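Side-chain contacts in thermotoga maritima TmcAL (Thermotoga maritima, PDB 5Y0T), which belongs to the HIGH nucleotidyl transferase family of the HUP clan, with a mainly parallel Rossmann-like core that holds a bound adenosine-5'-rp-alpha-thio-triphosphate: residues Phe234-Leu237 against Met238-Asn242; Thr211-Arg214 against Asn215-Glu219; His177-Lys181 against Ile182-Ile186; Phe82-Gly85 against Ala86-Leu90. One frame throughout, in Å; residues are numbered along the deposited sequence.

Interaction 1. Residues Phe234-Leu237 against Met238-Asn242; sequences FEIL and MREIN
M238 lays its side chain over one face of the F234 ring, one helical turn apart on helix 231-242. F234 has CG anti to its own backbone N (chi1 -174°), which holds the ring out from the helix, where the bent chain of M238 folds back over it. M238 bends at chi2 and chi3, so CG, SD and CE all run close to that ring. CG stands 3.9 Å from the F234 ring centroid, 23° off the normal, a CH-pi contact; SD follows obliquely at 4.5 Å from the same centroid, a Met-aromatic contact, and the CE methyl of M238 reaches F234 CE1 at 3.7 Å. Next round the helix, I236 and R239 lie side by side. The CD1 methyl of I236 comes within 3.3 Å of R239 NH1, and its CG2 sits over one guanidinium face, near the rim. The bend of R239 at chi3 aims NE and NH2 at E240: both nitrogens grip OE2 side-on, R239 NE at 2.8 Å, with the oxygen in the guanidinium plane. L237 and I241 point the same way, 4.1 Å between L237 CG and I241 CD1, toward helix 222-228. E240 is held in the guanidinium plane while I236 lies against a face, and with E57 of helix 52-61 on R239 NH1 and R245 on E240 OE2 the charges sit in a network of salt bridges that would be expected to favour the ionised forms.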
# COMPACT_ATOMS: atom_id res chain seq x y z
N PHE A 234 23.09 -11.76 21.72
CA PHE A 234 23.71 -10.47 21.43
C PHE A 234 24.59 -10.56 20.18
O PHE A 234 24.61 -9.65 19.35
CB PHE A 234 24.54 -9.98 22.62
CG PHE A 234 25.08 -8.59 22.43
CD1 PHE A 234 24.22 -7.49 22.47
CD2 PHE A 234 26.42 -8.37 22.19
CE1 PHE A 234 24.70 -6.20 22.29
CE2 PHE A 234 26.91 -7.08 22.00
CZ PHE A 234 26.05 -5.99 22.06
N GLU A 235 25.33 -11.67 20.06
CA GLU A 235 26.23 -11.86 18.93
C GLU A 235 25.46 -11.86 17.61
O GLU A 235 25.86 -11.21 16.65
CB GLU A 235 27.01 -13.17 19.08
CG GLU A 235 28.32 -13.22 18.31
CD GLU A 235 29.32 -12.18 18.80
OE1 GLU A 235 29.33 -11.89 20.03
OE2 GLU A 235 30.08 -11.65 17.97
N ILE A 236 24.34 -12.57 17.58
CA ILE A 236 23.54 -12.64 16.36
C ILE A 236 22.88 -11.28 16.06
O ILE A 236 22.77 -10.85 14.90
CB ILE A 236 22.46 -13.74 16.45
CG1 ILE A 236 23.09 -15.14 16.54
CG2 ILE A 236 21.50 -13.65 15.27
CD1 ILE A 236 23.74 -15.61 15.30
N LEU A 237 22.43 -10.61 17.12
CA LEU A 237 21.86 -9.26 17.00
C LEU A 237 22.87 -8.31 16.35
O LEU A 237 22.54 -7.58 15.41
CB LEU A 237 21.45 -8.73 18.38
CG LEU A 237 20.94 -7.28 18.40
CD1 LEU A 237 19.63 -7.17 17.63
CD2 LEU A 237 20.78 -6.79 19.83
N MET A 238 24.10 -8.34 16.84
CA MET A 238 25.18 -7.54 16.25
C MET A 238 25.47 -7.93 14.80
O MET A 238 25.74 -7.06 13.95
CB MET A 238 26.45 -7.66 17.09
CG MET A 238 26.36 -6.98 18.45
SD MET A 238 26.15 -5.19 18.32
CE MET A 238 24.45 -4.98 18.82
N ARG A 239 25.43 -9.23 14.52
CA ARG A 239 25.63 -9.74 13.16
C ARG A 239 24.63 -9.12 12.20
O ARG A 239 24.99 -8.67 11.10
CB ARG A 239 25.49 -11.27 13.12
CG ARG A 239 25.71 -11.87 11.73
CD ARG A 239 25.27 -13.33 11.66
NE ARG A 239 23.82 -13.45 11.52
CZ ARG A 239 23.15 -14.59 11.69
NH1 ARG A 239 23.79 -15.70 12.02
NH2 ARG A 239 21.83 -14.60 11.53
N GLU A 240 23.36 -9.11 12.59
CA GLU A 240 22.32 -8.58 11.72
C GLU A 240 22.48 -7.08 11.54
O GLU A 240 22.27 -6.54 10.45
CB GLU A 240 20.93 -8.92 12.26
CG GLU A 240 20.64 -10.41 12.34
CD GLU A 240 20.68 -11.06 10.98
OE1 GLU A 240 19.78 -10.75 10.18
OE2 GLU A 240 21.60 -11.87 10.71
N ILE A 241 22.85 -6.39 12.62
CA ILE A 241 23.04 -4.95 12.54
C ILE A 241 24.26 -4.62 11.65
O ILE A 241 24.18 -3.72 10.82
CB ILE A 241 23.20 -4.34 13.94
CG1 ILE A 241 21.88 -4.51 14.72
CG2 ILE A 241 23.62 -2.86 13.86
CD1 ILE A 241 21.94 -3.98 16.13
N ASN A 242 25.35 -5.37 11.82
CA ASN A 242 26.55 -5.19 10.99
C ASN A 242 26.31 -5.37 9.50
O ASN A 242 27.04 -4.79 8.69
CB ASN A 242 27.65 -6.17 11.40
CG ASN A 242 28.21 -5.85 12.75
OD1 ASN A 242 28.05 -4.74 13.25
ND2 ASN A 242 28.88 -6.83 13.36

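Interaction 2. Residues Thr211-Arg214 against Asn215-Glu219; sequences TAIR and NLMRE
From T211 to R218 the backbone is one continuous helix, and four i to i+4 bonds join 211-214 to 215-219. The shortest runs from L216 N to A212 O at 2.9 Å, in the carbonyl plane; the straightest is R218 N to R214 O, with an N-H...O angle of 168°. E219, next after R218, leaves the regular helix. On the inward side, I213 and M217 cross obliquely, the CE methyl of M217 lying 3.9 Å from I213 CG2. M217 is extended beyond CG (chi2 -178°), which carries CE back along the helix to that methyl, and both residues pack on helix 222-228. Helix 210-218 begins beside the bound adenosine-5'-rp-alpha-thio-triphosphate in this nucleotidyl transferase fold, the T211 side chain about 5 Å from the ligand. On another side, R214 and R218 are linked through a water: it accepts from R214 NE at 2.8 Å and from R218 NH1 at 3.1 Å, at the edge and in the plane of both guanidinium groups. T211 CA stands over a face of the R214 guanidinium, toward its rim. The charged ends stay apart, R214 NE 4.9 Å from R218 NH1, and acids lie close: R214 pairs with E46 and also donates to the N11 carbonyl, while R218 pairs with E251. R218 NH1 additionally makes a weak bond to N215 OD1, its N-H...O angle 122°.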
# COMPACT_ATOMS: atom_id res chain seq x y z
N THR A 211 10.36 -5.36 25.41
CA THR A 211 10.03 -4.01 24.93
C THR A 211 11.03 -2.99 25.48
O THR A 211 11.48 -2.09 24.76
CB THR A 211 8.59 -3.60 25.31
OG1 THR A 211 7.66 -4.49 24.66
CG2 THR A 211 8.29 -2.18 24.87
N ALA A 212 11.41 -3.12 26.74
CA ALA A 212 12.44 -2.23 27.29
C ALA A 212 13.75 -2.37 26.50
O ALA A 212 14.41 -1.38 26.20
CB ALA A 212 12.67 -2.51 28.78
N ILE A 213 14.10 -3.60 26.15
CA ILE A 213 15.37 -3.84 25.46
C ILE A 213 15.36 -3.25 24.06
O ILE A 213 16.36 -2.68 23.61
CB ILE A 213 15.69 -5.35 25.41
CG1 ILE A 213 15.91 -5.86 26.84
CG2 ILE A 213 16.94 -5.62 24.57
CD1 ILE A 213 15.88 -7.38 26.92
N ARG A 214 14.23 -3.36 23.38
CA ARG A 214 14.10 -2.73 22.07
C ARG A 214 14.24 -1.22 22.21
O ARG A 214 14.81 -0.56 21.34
CB ARG A 214 12.77 -3.11 21.41
CG ARG A 214 12.70 -4.58 20.99
CD ARG A 214 11.55 -4.84 20.00
NE ARG A 214 10.26 -4.40 20.52
CZ ARG A 214 9.49 -5.10 21.34
NH1 ARG A 214 9.87 -6.29 21.78
NH2 ARG A 214 8.33 -4.60 21.75
N ASN A 215 13.76 -0.65 23.31
CA ASN A 215 13.91 0.79 23.51
C ASN A 215 15.36 1.16 23.83
O ASN A 215 15.82 2.24 23.46
CB ASN A 215 12.99 1.29 24.63
CG ASN A 215 11.55 1.41 24.18
OD1 ASN A 215 11.28 1.43 22.98
ND2 ASN A 215 10.63 1.51 25.12
N LEU A 216 16.07 0.26 24.51
CA LEU A 216 17.50 0.46 24.73
C LEU A 216 18.24 0.49 23.40
O LEU A 216 19.15 1.31 23.21
CB LEU A 216 18.07 -0.63 25.63
CG LEU A 216 17.68 -0.61 27.12
CD1 LEU A 216 18.19 -1.85 27.81
CD2 LEU A 216 18.21 0.65 27.82
N MET A 217 17.87 -0.39 22.47
CA MET A 217 18.47 -0.35 21.13
C MET A 217 18.23 1.00 20.44
O MET A 217 19.18 1.59 19.91
CB MET A 217 17.93 -1.47 20.26
CG MET A 217 18.32 -2.87 20.76
SD MET A 217 17.66 -4.09 19.63
CE MET A 217 17.47 -5.52 20.70
N ARG A 218 16.99 1.48 20.44
CA ARG A 218 16.65 2.81 19.90
C ARG A 218 17.55 3.92 20.43
O ARG A 218 17.99 4.80 19.69
CB ARG A 218 15.19 3.19 20.20
CG ARG A 218 14.15 2.37 19.45
CD ARG A 218 12.73 2.81 19.82
NE ARG A 218 11.73 2.27 18.90
CZ ARG A 218 11.05 1.14 19.10
NH1 ARG A 218 11.26 0.43 20.19
NH2 ARG A 218 10.17 0.72 18.19
N GLU A 219 17.83 3.86 21.73
CA GLU A 219 18.63 4.87 22.39
C GLU A 219 20.12 4.57 22.25
O GLU A 219 20.96 5.27 22.82
CB GLU A 219 18.27 4.97 23.87
CG GLU A 219 16.85 5.42 24.12
CD GLU A 219 16.53 5.50 25.59
OE1 GLU A 219 17.42 5.88 26.37
OE2 GLU A 219 15.38 5.18 25.97
O HOH W 1 9.16 -1.78 20.41

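Interaction 3. Residues His177-Lys181 against Ile182-Ile186; sequences HSALK and IGSNI
This is a helix C-cap of the Schellman type, closing helix 167-182 just before strand 187-192 of the central sheet. I182 is still bonded in the helical manner, its N donating to S178 O at 3.0 Å. G183 then takes a positive phi (75°), and the chain turns back on the last turn of the helix. S184 N reaches A179 O at 2.8 Å, and G183 N reaches L180 O at 3.1 Å, coming from well above the carbonyl plane instead of along a lone pair. The reversal sets the CB atoms of A179 and S184 3.9 Å apart, a small apolar contact beside the bond between their backbones. I182 has its CG1 between the backbone N and the carbonyl carbon (chi1 68°); this lays CG1 alongside the last turn, 3.4 Å from S178 O. Its side chain also meets F84 and D91 of helix 79-92. S184 OG opens an ST turn, accepting from I186 N at 3.1 Å with a nearly straight N-H...O angle of 167°, and it bonds to D91 as well. S178 OG is tied to the carbonyl of E174, one turn earlier. The carbonyls of S178, A179 and L180 are thus taken up by the N-H groups of I182, S184 and G183, and the S184 hydroxyl holds the following turn while linking it to helix 79-92.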
# COMPACT_ATOMS: atom_id res chain seq x y z
N HIS A 177 -7.31 -23.71 27.05
CA HIS A 177 -8.63 -23.74 26.43
C HIS A 177 -8.53 -24.27 25.01
O HIS A 177 -9.33 -25.13 24.62
CB HIS A 177 -9.25 -22.34 26.43
CG HIS A 177 -10.64 -22.31 25.86
ND1 HIS A 177 -11.22 -21.15 25.39
CD2 HIS A 177 -11.55 -23.29 25.66
CE1 HIS A 177 -12.43 -21.41 24.94
NE2 HIS A 177 -12.66 -22.71 25.10
N SER A 178 -7.55 -23.79 24.24
CA SER A 178 -7.30 -24.28 22.88
C SER A 178 -7.04 -25.79 22.85
O SER A 178 -7.59 -26.50 22.00
CB SER A 178 -6.11 -23.54 22.26
OG SER A 178 -6.48 -22.20 21.97
N ALA A 179 -6.21 -26.27 23.76
CA ALA A 179 -5.93 -27.71 23.81
C ALA A 179 -7.21 -28.49 24.08
O ALA A 179 -7.43 -29.54 23.49
CB ALA A 179 -4.90 -28.01 24.87
N LEU A 180 -8.05 -27.98 24.99
CA LEU A 180 -9.33 -28.62 25.27
C LEU A 180 -10.18 -28.65 24.01
O LEU A 180 -10.74 -29.69 23.64
CB LEU A 180 -10.08 -27.91 26.41
CG LEU A 180 -9.48 -28.12 27.80
CD1 LEU A 180 -10.21 -27.28 28.88
CD2 LEU A 180 -9.52 -29.60 28.14
N LYS A 181 -10.27 -27.51 23.33
CA LYS A 181 -11.09 -27.44 22.11
C LYS A 181 -10.66 -28.45 21.06
O LYS A 181 -11.51 -29.06 20.41
CB LYS A 181 -11.06 -26.04 21.50
CG LYS A 181 -11.73 -24.98 22.35
CD LYS A 181 -12.23 -23.83 21.49
CE LYS A 181 -11.24 -23.50 20.38
NZ LYS A 181 -11.57 -22.21 19.71
N ILE A 182 -9.36 -28.61 20.85
CA ILE A 182 -8.93 -29.52 19.80
C ILE A 182 -8.70 -30.94 20.31
O ILE A 182 -8.29 -31.80 19.54
CB ILE A 182 -7.64 -29.01 19.09
CG1 ILE A 182 -6.42 -29.04 20.00
CG2 ILE A 182 -7.88 -27.60 18.53
CD1 ILE A 182 -5.10 -28.70 19.25
N GLY A 183 -8.99 -31.18 21.58
CA GLY A 183 -8.88 -32.54 22.10
C GLY A 183 -7.45 -32.99 22.31
O GLY A 183 -7.15 -34.17 22.28
N SER A 184 -6.54 -32.05 22.57
CA SER A 184 -5.14 -32.40 22.76
C SER A 184 -4.87 -33.04 24.13
O SER A 184 -5.52 -32.70 25.12
CB SER A 184 -4.27 -31.15 22.60
OG SER A 184 -2.94 -31.39 23.02
N ASN A 185 -3.91 -33.95 24.18
CA ASN A 185 -3.49 -34.58 25.43
C ASN A 185 -2.28 -33.92 26.07
O ASN A 185 -1.72 -34.42 27.06
CB ASN A 185 -3.21 -36.07 25.21
CG ASN A 185 -4.49 -36.89 25.14
OD1 ASN A 185 -5.54 -36.44 25.59
ND2 ASN A 185 -4.40 -38.09 24.58
N ILE A 186 -1.84 -32.81 25.50
CA ILE A 186 -0.68 -32.09 26.03
C ILE A 186 -0.85 -31.72 27.51
O ILE A 186 -1.91 -31.26 27.93
CB ILE A 186 -0.39 -30.81 25.20
CG1 ILE A 186 0.15 -31.19 23.81
CG2 ILE A 186 0.58 -29.89 25.94
CD1 ILE A 186 0.24 -30.01 22.83

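Interaction 4. Residues Phe82-Gly85 against Ala86-Leu90; sequences FAFG and AVCVL
F84 presents one face of its ring to the sulfur of C88, one turn further along helix 79-92. SG lies 3.7 Å from the ring centroid and only 17° off the normal, displaced toward the rim, so that CZ of F84 is its nearest ring carbon at 3.6 Å. Two torsions bring this about: F84 CG stands anti to the backbone N (chi1 176°), which sends the ring outward from the helix, while C88 SG, anti to its carbonyl carbon, leans back over it. SG also comes within 3.2 Å of F84 O, the carbonyl that accepts the backbone N-H of C88. Beneath, V87 N bonds to A83 O at 2.9 Å, almost straight at 171°, and CG2 of V87 packs 3.4 Å from that same A83 oxygen. A86 and V89 turn to strands 32-38 and 66-70, whereas F84 faces S178 of helix 167-182, placing this helix between sheet and helix in the layered alpha/beta core. Sulfur over the ring face joins a polarisable atom to the pi cloud, an attraction largely of dispersion that suits the edge of an apolar core, F84 being buried and C88 only partly so.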
# COMPACT_ATOMS: atom_id res chain seq x y z
N PHE A 82 -3.92 -16.20 18.82
CA PHE A 82 -2.50 -16.51 18.93
C PHE A 82 -2.32 -17.88 19.59
O PHE A 82 -1.61 -18.77 19.08
CB PHE A 82 -1.80 -15.40 19.72
CG PHE A 82 -0.34 -15.65 20.02
CD1 PHE A 82 0.04 -16.35 21.17
CD2 PHE A 82 0.65 -15.13 19.20
CE1 PHE A 82 1.39 -16.55 21.47
CE2 PHE A 82 2.01 -15.34 19.49
CZ PHE A 82 2.37 -16.05 20.63
N ALA A 83 -3.00 -18.05 20.72
CA ALA A 83 -2.90 -19.28 21.48
C ALA A 83 -3.43 -20.45 20.67
O ALA A 83 -2.86 -21.54 20.68
CB ALA A 83 -3.67 -19.16 22.80
N PHE A 84 -4.52 -20.22 19.95
CA PHE A 84 -5.17 -21.31 19.23
C PHE A 84 -4.25 -21.82 18.13
O PHE A 84 -4.10 -23.03 17.96
CB PHE A 84 -6.49 -20.86 18.63
CG PHE A 84 -7.15 -21.92 17.79
CD1 PHE A 84 -7.76 -23.02 18.38
CD2 PHE A 84 -7.18 -21.80 16.40
CE1 PHE A 84 -8.39 -24.00 17.61
CE2 PHE A 84 -7.80 -22.77 15.62
CZ PHE A 84 -8.41 -23.87 16.22
N GLY A 85 -3.66 -20.90 17.38
CA GLY A 85 -2.71 -21.27 16.35
C GLY A 85 -1.51 -22.00 16.92
O GLY A 85 -1.08 -23.01 16.40
N ALA A 86 -0.96 -21.49 18.02
CA ALA A 86 0.24 -22.06 18.59
C ALA A 86 0.03 -23.48 19.10
O ALA A 86 0.87 -24.36 18.88
CB ALA A 86 0.75 -21.16 19.72
N VAL A 87 -1.06 -23.71 19.82
CA VAL A 87 -1.36 -25.05 20.32
C VAL A 87 -1.68 -26.00 19.15
O VAL A 87 -1.29 -27.17 19.15
CB VAL A 87 -2.53 -25.00 21.36
CG1 VAL A 87 -3.01 -26.40 21.75
CG2 VAL A 87 -2.09 -24.24 22.61
N CYS A 88 -2.36 -25.50 18.12
CA CYS A 88 -2.63 -26.37 16.96
C CYS A 88 -1.33 -26.86 16.30
O CYS A 88 -1.22 -28.03 15.93
CB CYS A 88 -3.49 -25.66 15.91
SG CYS A 88 -5.24 -25.54 16.29
N VAL A 89 -0.36 -25.97 16.16
CA VAL A 89 0.92 -26.34 15.55
C VAL A 89 1.64 -27.36 16.43
O VAL A 89 2.12 -28.39 15.95
CB VAL A 89 1.86 -25.13 15.34
CG1 VAL A 89 3.24 -25.60 14.89
CG2 VAL A 89 1.29 -24.12 14.30
N LEU A 90 1.77 -27.06 17.72
CA LEU A 90 2.42 -28.01 18.62
C LEU A 90 1.72 -29.37 18.63
O LEU A 90 2.36 -30.41 18.49
CB LEU A 90 2.48 -27.43 20.04
CG LEU A 90 3.43 -26.24 20.12
CD1 LEU A 90 3.49 -25.67 21.54
CD2 LEU A 90 4.83 -26.62 19.64

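The four contacts form two pairs. Interaction 3, at the end of helix 167-182, packs on helix 79-92 of interaction 4, centres about 10 Å apart: S178 OG comes 3.2 Å from F84 CA, and I182 CG2 meets F84 CE1 at 3.8 Å. Interactions 1 and 2 meet where L237 CD2 touches M217 CE at 3.7 Å, their centres about 15 Å apart. The pairs are separated, interactions 2 and 3 lying on opposite sides of the chain's centre with centres about 36 Å apart. Between the pairs sits the adenosine-5'-rp-alpha-thio-triphosphate: the side chains of F82 of interaction 4 and T211 of interaction 2 each approach it to about 5 Å, whereas the L237 side chain of interaction 1 stays about 14 Å away.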